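Local coordinates for adhesin (Neisseria meningitidis, PDB 5MY7), which probably acts as an adhesin and antigen of the meningococcus and as a lysozyme inhibitor, at residues G41-G49 / A59-R67; E87-G95 / P106-V117. All coordinates share one frame; numbering follows the deposited sequence.

Contact 1 of 2, residues G41-G49 / A59-R67; sequences GKKVKVTYG and ASAVINGKR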
loop_
_atom_site.group_PDB
_atom_site.type_symbol
_atom_site.label_atom_id
_atom_site.label_comp_id
_atom_site.label_asym_id
_atom_site.label_seq_id
_atom_site.Cartn_x
_atom_site.Cartn_y
_atom_site.Cartn_z
ATOM N N GLY A 41 -3.132 -4.770 16.771
ATOM C CA GLY A 41 -4.509 -4.803 16.346
ATOM C C GLY A 41 -5.001 -3.695 15.448
ATOM O O GLY A 41 -6.242 -3.523 15.282
ATOM N N LYS A 42 -4.064 -2.952 14.843
ATOM C CA LYS A 42 -4.512 -1.886 13.950
ATOM C C LYS A 42 -5.107 -2.514 12.684
ATOM O O LYS A 42 -4.650 -3.570 12.179
ATOM C CB LYS A 42 -3.369 -0.919 13.586
ATOM C CG LYS A 42 -2.838 -0.143 14.780
ATOM C CD LYS A 42 -1.973 1.055 14.422
ATOM C CE LYS A 42 -2.776 2.166 13.812
ATOM N NZ LYS A 42 -1.893 3.290 13.277
ATOM N N LYS A 43 -6.102 -1.840 12.140
ATOM C CA LYS A 43 -6.854 -2.299 10.960
ATOM C C LYS A 43 -6.835 -1.216 9.867
ATOM O O LYS A 43 -6.946 -0.039 10.155
ATOM C CB LYS A 43 -8.307 -2.643 11.346
ATOM C CG LYS A 43 -8.375 -3.894 12.220
ATOM C CD LYS A 43 -9.736 -4.238 12.809
ATOM C CE LYS A 43 -9.592 -5.407 13.796
ATOM N NZ LYS A 43 -8.855 -5.034 15.049
ATOM N N VAL A 44 -6.616 -1.639 8.633
ATOM C CA VAL A 44 -6.623 -0.698 7.507
ATOM C C VAL A 44 -7.174 -1.354 6.234
ATOM O O VAL A 44 -6.861 -2.541 5.962
ATOM C CB VAL A 44 -5.181 -0.073 7.291
ATOM C CG1 VAL A 44 -4.122 -1.115 6.890
ATOM C CG2 VAL A 44 -5.221 1.078 6.275
ATOM N N LYS A 45 -7.940 -0.566 5.463
ATOM C CA LYS A 45 -8.489 -0.983 4.185
ATOM C C LYS A 45 -7.760 -0.205 3.081
ATOM O O LYS A 45 -7.745 1.055 3.105
ATOM C CB LYS A 45 -9.997 -0.689 4.152
ATOM C CG LYS A 45 -10.786 -1.258 3.000
ATOM C CD LYS A 45 -12.314 -1.061 3.194
ATOM C CE LYS A 45 -12.747 0.432 3.212
ATOM N NZ LYS A 45 -12.268 1.374 2.091
ATOM N N VAL A 46 -7.239 -0.938 2.089
ATOM C CA VAL A 46 -6.478 -0.318 0.981
ATOM C C VAL A 46 -7.079 -0.712 -0.351
ATOM O O VAL A 46 -7.365 -1.891 -0.592
ATOM C CB VAL A 46 -4.966 -0.747 0.983
ATOM C CG1 VAL A 46 -4.167 -0.010 -0.122
ATOM C CG2 VAL A 46 -4.358 -0.493 2.359
ATOM N N THR A 47 -7.274 0.294 -1.220
ATOM C CA THR A 47 -7.780 0.138 -2.574
ATOM C C THR A 47 -6.647 0.365 -3.579
ATOM O O THR A 47 -5.990 1.415 -3.531
ATOM C CB THR A 47 -8.970 1.077 -2.836
ATOM O OG1 THR A 47 -10.020 0.785 -1.896
ATOM C CG2 THR A 47 -9.499 0.916 -4.291
ATOM N N TYR A 48 -6.416 -0.633 -4.438
ATOM C CA TYR A 48 -5.399 -0.579 -5.469
ATOM C C TYR A 48 -6.036 -0.335 -6.826
ATOM O O TYR A 48 -7.031 -1.016 -7.205
ATOM C CB TYR A 48 -4.567 -1.873 -5.500
ATOM C CG TYR A 48 -3.916 -2.225 -4.168
ATOM C CD1 TYR A 48 -2.692 -1.651 -3.792
ATOM C CD2 TYR A 48 -4.524 -3.081 -3.241
ATOM C CE1 TYR A 48 -2.096 -1.925 -2.572
ATOM C CE2 TYR A 48 -3.920 -3.372 -2.028
ATOM C CZ TYR A 48 -2.715 -2.782 -1.685
ATOM O OH TYR A 48 -2.090 -3.059 -0.470
ATOM N N GLY A 49 -5.449 0.620 -7.573
ATOM C CA GLY A 49 -5.799 0.830 -8.983
ATOM C C GLY A 49 -4.923 0.049 -9.946
ATOM O O GLY A 49 -3.700 -0.051 -9.747
ATOM N N ALA A 59 -2.115 3.172 -4.548
ATOM C CA ALA A 59 -2.722 2.546 -3.344
ATOM C C ALA A 59 -3.388 3.643 -2.548
ATOM O O ALA A 59 -2.770 4.666 -2.258
ATOM C CB ALA A 59 -1.646 1.867 -2.490
ATOM N N SER A 60 -4.666 3.454 -2.156
ATOM C CA SER A 60 -5.452 4.463 -1.399
ATOM C C SER A 60 -5.883 3.816 -0.062
ATOM O O SER A 60 -6.663 2.842 -0.064
ATOM C CB SER A 60 -6.683 4.918 -2.252
ATOM O OG SER A 60 -7.484 5.829 -1.555
ATOM N N ALA A 61 -5.384 4.349 1.061
ATOM C CA ALA A 61 -5.631 3.771 2.422
ATOM C C ALA A 61 -6.482 4.767 3.205
ATOM O O ALA A 61 -6.267 5.994 3.129
ATOM C CB ALA A 61 -4.295 3.602 3.150
ATOM N N VAL A 62 -7.456 4.258 3.969
ATOM C CA VAL A 62 -8.239 5.154 4.819
ATOM C C VAL A 62 -7.541 5.204 6.196
ATOM O O VAL A 62 -7.440 4.176 6.878
ATOM C CB VAL A 62 -9.711 4.667 4.937
ATOM C CG1 VAL A 62 -10.449 5.625 5.846
ATOM C CG2 VAL A 62 -10.335 4.628 3.539
ATOM N N ILE A 63 -7.012 6.378 6.571
ATOM C CA ILE A 63 -6.216 6.562 7.792
ATOM C C ILE A 63 -6.915 7.683 8.596
ATOM O O ILE A 63 -7.133 8.810 8.064
ATOM C CB ILE A 63 -4.724 6.898 7.485
ATOM C CG1 ILE A 63 -4.115 5.762 6.640
ATOM C CG2 ILE A 63 -3.973 7.153 8.810
ATOM C CD1 ILE A 63 -2.703 6.109 6.128
ATOM N N ASN A 64 -7.368 7.378 9.806
ATOM C CA ASN A 64 -8.252 8.330 10.604
ATOM C C ASN A 64 -9.420 8.871 9.817
ATOM O O ASN A 64 -9.807 10.053 9.922
ATOM C CB ASN A 64 -7.385 9.459 11.113
ATOM C CG ASN A 64 -6.306 8.976 12.073
ATOM O OD1 ASN A 64 -5.131 9.365 11.991
ATOM N ND2 ASN A 64 -6.687 8.130 12.989
ATOM N N GLY A 65 -10.053 8.001 9.050
ATOM C CA GLY A 65 -11.224 8.423 8.330
ATOM C C GLY A 65 -11.011 9.185 7.057
ATOM O O GLY A 65 -11.981 9.424 6.341
ATOM N N LYS A 66 -9.741 9.444 6.681
ATOM C CA LYS A 66 -9.398 10.211 5.508
ATOM C C LYS A 66 -8.730 9.309 4.462
ATOM O O LYS A 66 -7.811 8.494 4.772
ATOM C CB LYS A 66 -8.466 11.349 5.886
ATOM C CG LYS A 66 -8.005 12.141 4.654
ATOM C CD LYS A 66 -7.070 13.294 4.954
ATOM C CE LYS A 66 -6.609 14.034 3.707
ATOM N NZ LYS A 66 -7.750 14.612 2.922
ATOM N N ARG A 67 -9.180 9.455 3.210
ATOM C CA ARG A 67 -8.615 8.711 2.104
ATOM C C ARG A 67 -7.234 9.369 1.743
ATOM O O ARG A 67 -7.168 10.564 1.398
ATOM C CB ARG A 67 -9.594 8.675 0.943
ATOM C CG ARG A 67 -9.216 7.735 -0.137
ATOM C CD ARG A 67 -10.400 7.307 -1.024
ATOM N NE ARG A 67 -11.308 6.313 -0.394
ATOM C CZ ARG A 67 -11.002 5.033 -0.077
ATOM N NH1 ARG A 67 -9.758 4.472 -0.287
ATOM N NH2 ARG A 67 -11.974 4.295 0.481
HETATM O O HOH W 1 -8.984 1.811 6.865
HETATM O O HOH W 2 -9.688 1.795 0.771
#
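In the antiparallel beta hairpin of strands 43-50 and 56-63, T47 and S60 form a hydrogen-bonded pair: T47 N gives to S60 O at 2.9 Å, and S60 N gives to T47 O at 2.8 Å. The next bond, V62 N to K45 O at 3.3 Å, is weak; in this splayed pair a water replaces the return bond, accepting from K45 N and donating to V62 O. On the face carrying V46, Y48, A59 and A61, small residues oppose large ones. The A59 methyl CB lies 3.8 Å from Y48 CE1. V46 CG1, set anti to the backbone N (chi1 -176°), comes within 3.9 Å of A59 CB and stands over one face of the Y48 ring, near its rim. Apolar types suit this face, where I107 packs on V46 and Y48, and Y84 on Y48 and A59.

The other face is mainly polar. After the type I' turn from I63 to K66, R67 NH1 reaches S60 OG at 2.9 Å, almost straight (172°) and in the guanidinium plane, while V62 CG2 lies over one guanidinium face. One water accepts from K45 NZ and R67 NH1 and also binds T47 OG1, whose other partner is T33. K45 NZ sits 3.3 Å from R67 NH2, at the guanidinium edge; the shared water probably softens this meeting of like charges. An apolar inner face and a more polar outer one are characteristic of an antiparallel meander packed on a second sheet.

Contact 2 of 2, residues E87-G95 / P106-V117; sequences EGGYVLGTG and PIMITAPDNQIV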
loop_
_atom_site.group_PDB
_atom_site.type_symbol
_atom_site.label_atom_id
_atom_site.label_comp_id
_atom_site.label_asym_id
_atom_site.label_seq_id
_atom_site.Cartn_x
_atom_site.Cartn_y
_atom_site.Cartn_z
ATOM N N GLU A 87 8.197 11.549 -1.156
ATOM C CA GLU A 87 8.864 12.106 0.032
ATOM C C GLU A 87 8.004 13.157 0.661
ATOM O O GLU A 87 7.543 14.081 -0.024
ATOM C CB GLU A 87 10.229 12.745 -0.287
ATOM C CG GLU A 87 10.965 13.380 0.949
ATOM C CD GLU A 87 11.180 12.437 2.171
ATOM O OE1 GLU A 87 11.481 11.321 1.883
ATOM O OE2 GLU A 87 11.116 12.761 3.432
ATOM N N GLY A 88 7.810 13.041 1.965
ATOM C CA GLY A 88 6.916 13.938 2.707
ATOM C C GLY A 88 5.496 13.489 2.945
ATOM O O GLY A 88 4.768 14.118 3.745
ATOM N N GLY A 89 5.087 12.448 2.233
ATOM C CA GLY A 89 3.807 11.821 2.423
ATOM C C GLY A 89 3.912 10.442 3.111
ATOM O O GLY A 89 4.981 9.940 3.505
ATOM N N TYR A 90 2.756 9.796 3.215
ATOM C CA TYR A 90 2.699 8.388 3.638
ATOM C C TYR A 90 3.314 7.511 2.538
ATOM O O TYR A 90 3.133 7.790 1.322
ATOM C CB TYR A 90 1.243 7.934 3.944
ATOM C CG TYR A 90 0.712 8.487 5.270
ATOM C CD1 TYR A 90 0.094 9.740 5.330
ATOM C CD2 TYR A 90 0.779 7.742 6.436
ATOM C CE1 TYR A 90 -0.380 10.237 6.534
ATOM C CE2 TYR A 90 0.302 8.230 7.647
ATOM C CZ TYR A 90 -0.282 9.485 7.692
ATOM O OH TYR A 90 -0.774 9.991 8.882
ATOM N N VAL A 91 3.938 6.392 2.955
ATOM C CA VAL A 91 4.573 5.453 2.017
ATOM C C VAL A 91 4.157 4.019 2.344
ATOM O O VAL A 91 4.364 3.540 3.494
ATOM C CB VAL A 91 6.125 5.595 2.059
ATOM C CG1 VAL A 91 6.806 4.539 1.175
ATOM C CG2 VAL A 91 6.544 7.006 1.610
ATOM N N LEU A 92 3.601 3.335 1.345
ATOM C CA LEU A 92 3.186 1.930 1.470
ATOM C C LEU A 92 4.190 1.010 0.769
ATOM O O LEU A 92 4.518 1.247 -0.403
ATOM C CB LEU A 92 1.761 1.723 0.961
ATOM C CG LEU A 92 1.101 0.324 1.169
ATOM C CD1 LEU A 92 -0.414 0.477 1.213
ATOM C CD2 LEU A 92 1.453 -0.741 0.136
ATOM N N GLY A 93 4.652 -0.037 1.468
ATOM C CA GLY A 93 5.526 -1.052 0.875
ATOM C C GLY A 93 4.892 -2.457 0.912
ATOM O O GLY A 93 4.228 -2.839 1.924
ATOM N N THR A 94 5.002 -3.171 -0.204
ATOM C CA THR A 94 4.416 -4.511 -0.379
ATOM C C THR A 94 5.248 -5.346 -1.341
ATOM O O THR A 94 6.367 -4.943 -1.690
ATOM C CB THR A 94 2.939 -4.410 -0.801
ATOM O OG1 THR A 94 2.309 -5.716 -0.695
ATOM C CG2 THR A 94 2.769 -3.850 -2.189
ATOM N N GLY A 95 4.760 -6.532 -1.702
ATOM C CA GLY A 95 5.415 -7.360 -2.694
ATOM C C GLY A 95 5.103 -6.968 -4.129
ATOM O O GLY A 95 4.818 -5.798 -4.451
ATOM N N PRO A 106 1.758 -9.286 2.104
ATOM C CA PRO A 106 1.754 -8.460 3.314
ATOM C C PRO A 106 2.012 -6.984 2.959
ATOM O O PRO A 106 2.573 -6.714 1.880
ATOM C CB PRO A 106 2.907 -9.038 4.126
ATOM C CG PRO A 106 3.921 -9.416 3.042
ATOM C CD PRO A 106 3.081 -9.906 1.862
ATOM N N ILE A 107 1.670 -6.045 3.845
ATOM C CA ILE A 107 2.005 -4.621 3.640
ATOM C C ILE A 107 2.568 -3.964 4.897
ATOM O O ILE A 107 2.420 -4.487 6.028
ATOM C CB ILE A 107 0.809 -3.766 3.103
ATOM C CG1 ILE A 107 -0.258 -3.429 4.184
ATOM C CG2 ILE A 107 0.181 -4.366 1.862
ATOM C CD1 ILE A 107 -1.266 -2.346 3.748
ATOM N N MET A 108 3.198 -2.809 4.709
ATOM C CA MET A 108 3.506 -1.858 5.800
ATOM C C MET A 108 3.259 -0.446 5.322
ATOM O O MET A 108 3.336 -0.197 4.091
ATOM C CB MET A 108 4.918 -2.030 6.316
ATOM C CG MET A 108 5.995 -1.772 5.240
ATOM S SD MET A 108 7.685 -2.139 5.766
ATOM C CE MET A 108 7.809 -3.839 6.172
ATOM N N ILE A 109 2.924 0.472 6.249
ATOM C CA ILE A 109 2.737 1.901 5.923
ATOM C C ILE A 109 3.540 2.731 6.926
ATOM O O ILE A 109 3.415 2.579 8.170
ATOM C CB ILE A 109 1.250 2.350 5.943
ATOM C CG1 ILE A 109 0.387 1.497 4.978
ATOM C CG2 ILE A 109 1.112 3.821 5.579
ATOM C CD1 ILE A 109 -1.122 1.708 5.069
ATOM N N THR A 110 4.374 3.646 6.359
ATOM C CA THR A 110 5.198 4.545 7.112
ATOM C C THR A 110 4.628 5.964 6.995
ATOM O O THR A 110 4.220 6.396 5.917
ATOM C CB THR A 110 6.669 4.482 6.601
ATOM O OG1 THR A 110 7.171 3.142 6.688
ATOM C CG2 THR A 110 7.560 5.362 7.436
ATOM N N ALA A 111 4.610 6.677 8.130
ATOM C CA ALA A 111 4.128 8.059 8.185
ATOM C C ALA A 111 5.198 9.061 7.688
ATOM O O ALA A 111 6.386 8.692 7.543
ATOM C CB ALA A 111 3.708 8.369 9.611
ATOM N N PRO A 112 4.814 10.317 7.443
ATOM C CA PRO A 112 5.802 11.342 7.017
ATOM C C PRO A 112 6.991 11.528 7.971
ATOM O O PRO A 112 8.066 11.977 7.523
ATOM C CB PRO A 112 4.964 12.608 6.954
ATOM C CG PRO A 112 3.605 12.140 6.586
ATOM C CD PRO A 112 3.427 10.810 7.336
ATOM N N ASP A 113 6.858 11.166 9.262
ATOM C CA ASP A 113 7.944 11.290 10.232
ATOM C C ASP A 113 8.898 10.074 10.242
ATOM O O ASP A 113 9.756 9.971 11.157
ATOM C CB ASP A 113 7.440 11.613 11.658
ATOM C CG ASP A 113 6.622 10.470 12.285
ATOM O OD1 ASP A 113 6.377 9.446 11.612
ATOM O OD2 ASP A 113 6.219 10.652 13.470
ATOM N N ASN A 114 8.655 9.129 9.313
ATOM C CA ASN A 114 9.462 7.892 9.187
ATOM C C ASN A 114 9.161 6.802 10.220
ATOM O O ASN A 114 9.866 5.764 10.241
ATOM C CB ASN A 114 11.028 8.162 9.142
ATOM C CG ASN A 114 11.816 6.987 8.532
ATOM O OD1 ASN A 114 11.469 6.532 7.412
ATOM N ND2 ASN A 114 12.876 6.493 9.240
ATOM N N GLN A 115 8.089 6.979 11.035
ATOM C CA GLN A 115 7.641 5.901 11.906
ATOM C C GLN A 115 6.667 4.940 11.170
ATOM O O GLN A 115 5.786 5.411 10.422
ATOM C CB GLN A 115 6.984 6.482 13.176
ATOM C CG GLN A 115 8.014 7.242 14.043
ATOM C CD GLN A 115 7.558 7.510 15.450
ATOM O OE1 GLN A 115 7.905 6.769 16.361
ATOM N NE2 GLN A 115 6.748 8.548 15.628
ATOM N N ILE A 116 6.866 3.632 11.369
ATOM C CA ILE A 116 6.040 2.630 10.756
ATOM C C ILE A 116 4.743 2.572 11.594
ATOM O O ILE A 116 4.740 2.116 12.709
ATOM C CB ILE A 116 6.699 1.251 10.608
ATOM C CG1 ILE A 116 8.092 1.363 9.945
ATOM C CG2 ILE A 116 5.821 0.337 9.793
ATOM C CD1 ILE A 116 9.014 0.140 10.117
ATOM N N VAL A 117 3.664 3.100 11.051
ATOM C CA VAL A 117 2.376 3.230 11.781
ATOM C C VAL A 117 1.394 2.090 11.480
ATOM O O VAL A 117 0.404 1.922 12.212
ATOM C CB VAL A 117 1.717 4.604 11.579
ATOM C CG1 VAL A 117 2.505 5.704 12.281
ATOM C CG2 VAL A 117 1.484 4.951 10.133
HETATM O O HOH W 3 6.500 1.666 4.408
#
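L92 and I109 meet as a non-hydrogen-bonded pair on the tightly packed side of this ladder. L92 CD1 touches both I109 CG1, at 4.0 Å, and I107 CD1, at 3.9 Å, and M70 and V46 also pack on the side chain. Long aliphatic branches suit such a covered place. Nearby, buried T94 OG1 donates to P106 O at 2.8 Å and rests against I107 CG2, while the buried G95 N has no partner. At the other end of the strands the Y90 ring takes over: I109 CG2 and A111 CA approach it obliquely, while P112 CD sits over the ring centre in a CH-pi contact, 3.8 Å from the centroid and 5° off the normal. P112 takes the second position of the type I turn A111-N114, which suits its fixed phi. Strands 91-94 and 107-110 are the central pair of a four-stranded antiparallel meander.

The opposite side, with V91, T110 and M108, is more loosely covered. Here a water donates to V91 O and binds T110 OG1, and a PEG molecule, probably a crystallisation additive, lies by M108. The backbone of G93 exchanges two bonds with M108, G93 N to M108 O at 2.9 Å and M108 N to G93 O at 3.0 Å.

Contacts 1 and 2 belong to two different four-stranded antiparallel sheets, each holding neighbouring strands, and their apolar faces meet in the interior. I107 is one joint: its CD1 lies 3.9 Å from V46 CG2, and its CG2 packs against Y48 OH, which is hydrogen-bonded to Y36 OH. I63 CD1 reaches the Y90 ring, and K42 NZ probably bonds to V117 O near the chain's corner. Contact 1 is the more buried, although its outward face carries charged groups tied together by water. Contact 2 covers more surface, 600 Å² against 393 Å², yet is only partly buried, and it joins its strands without charged pairs.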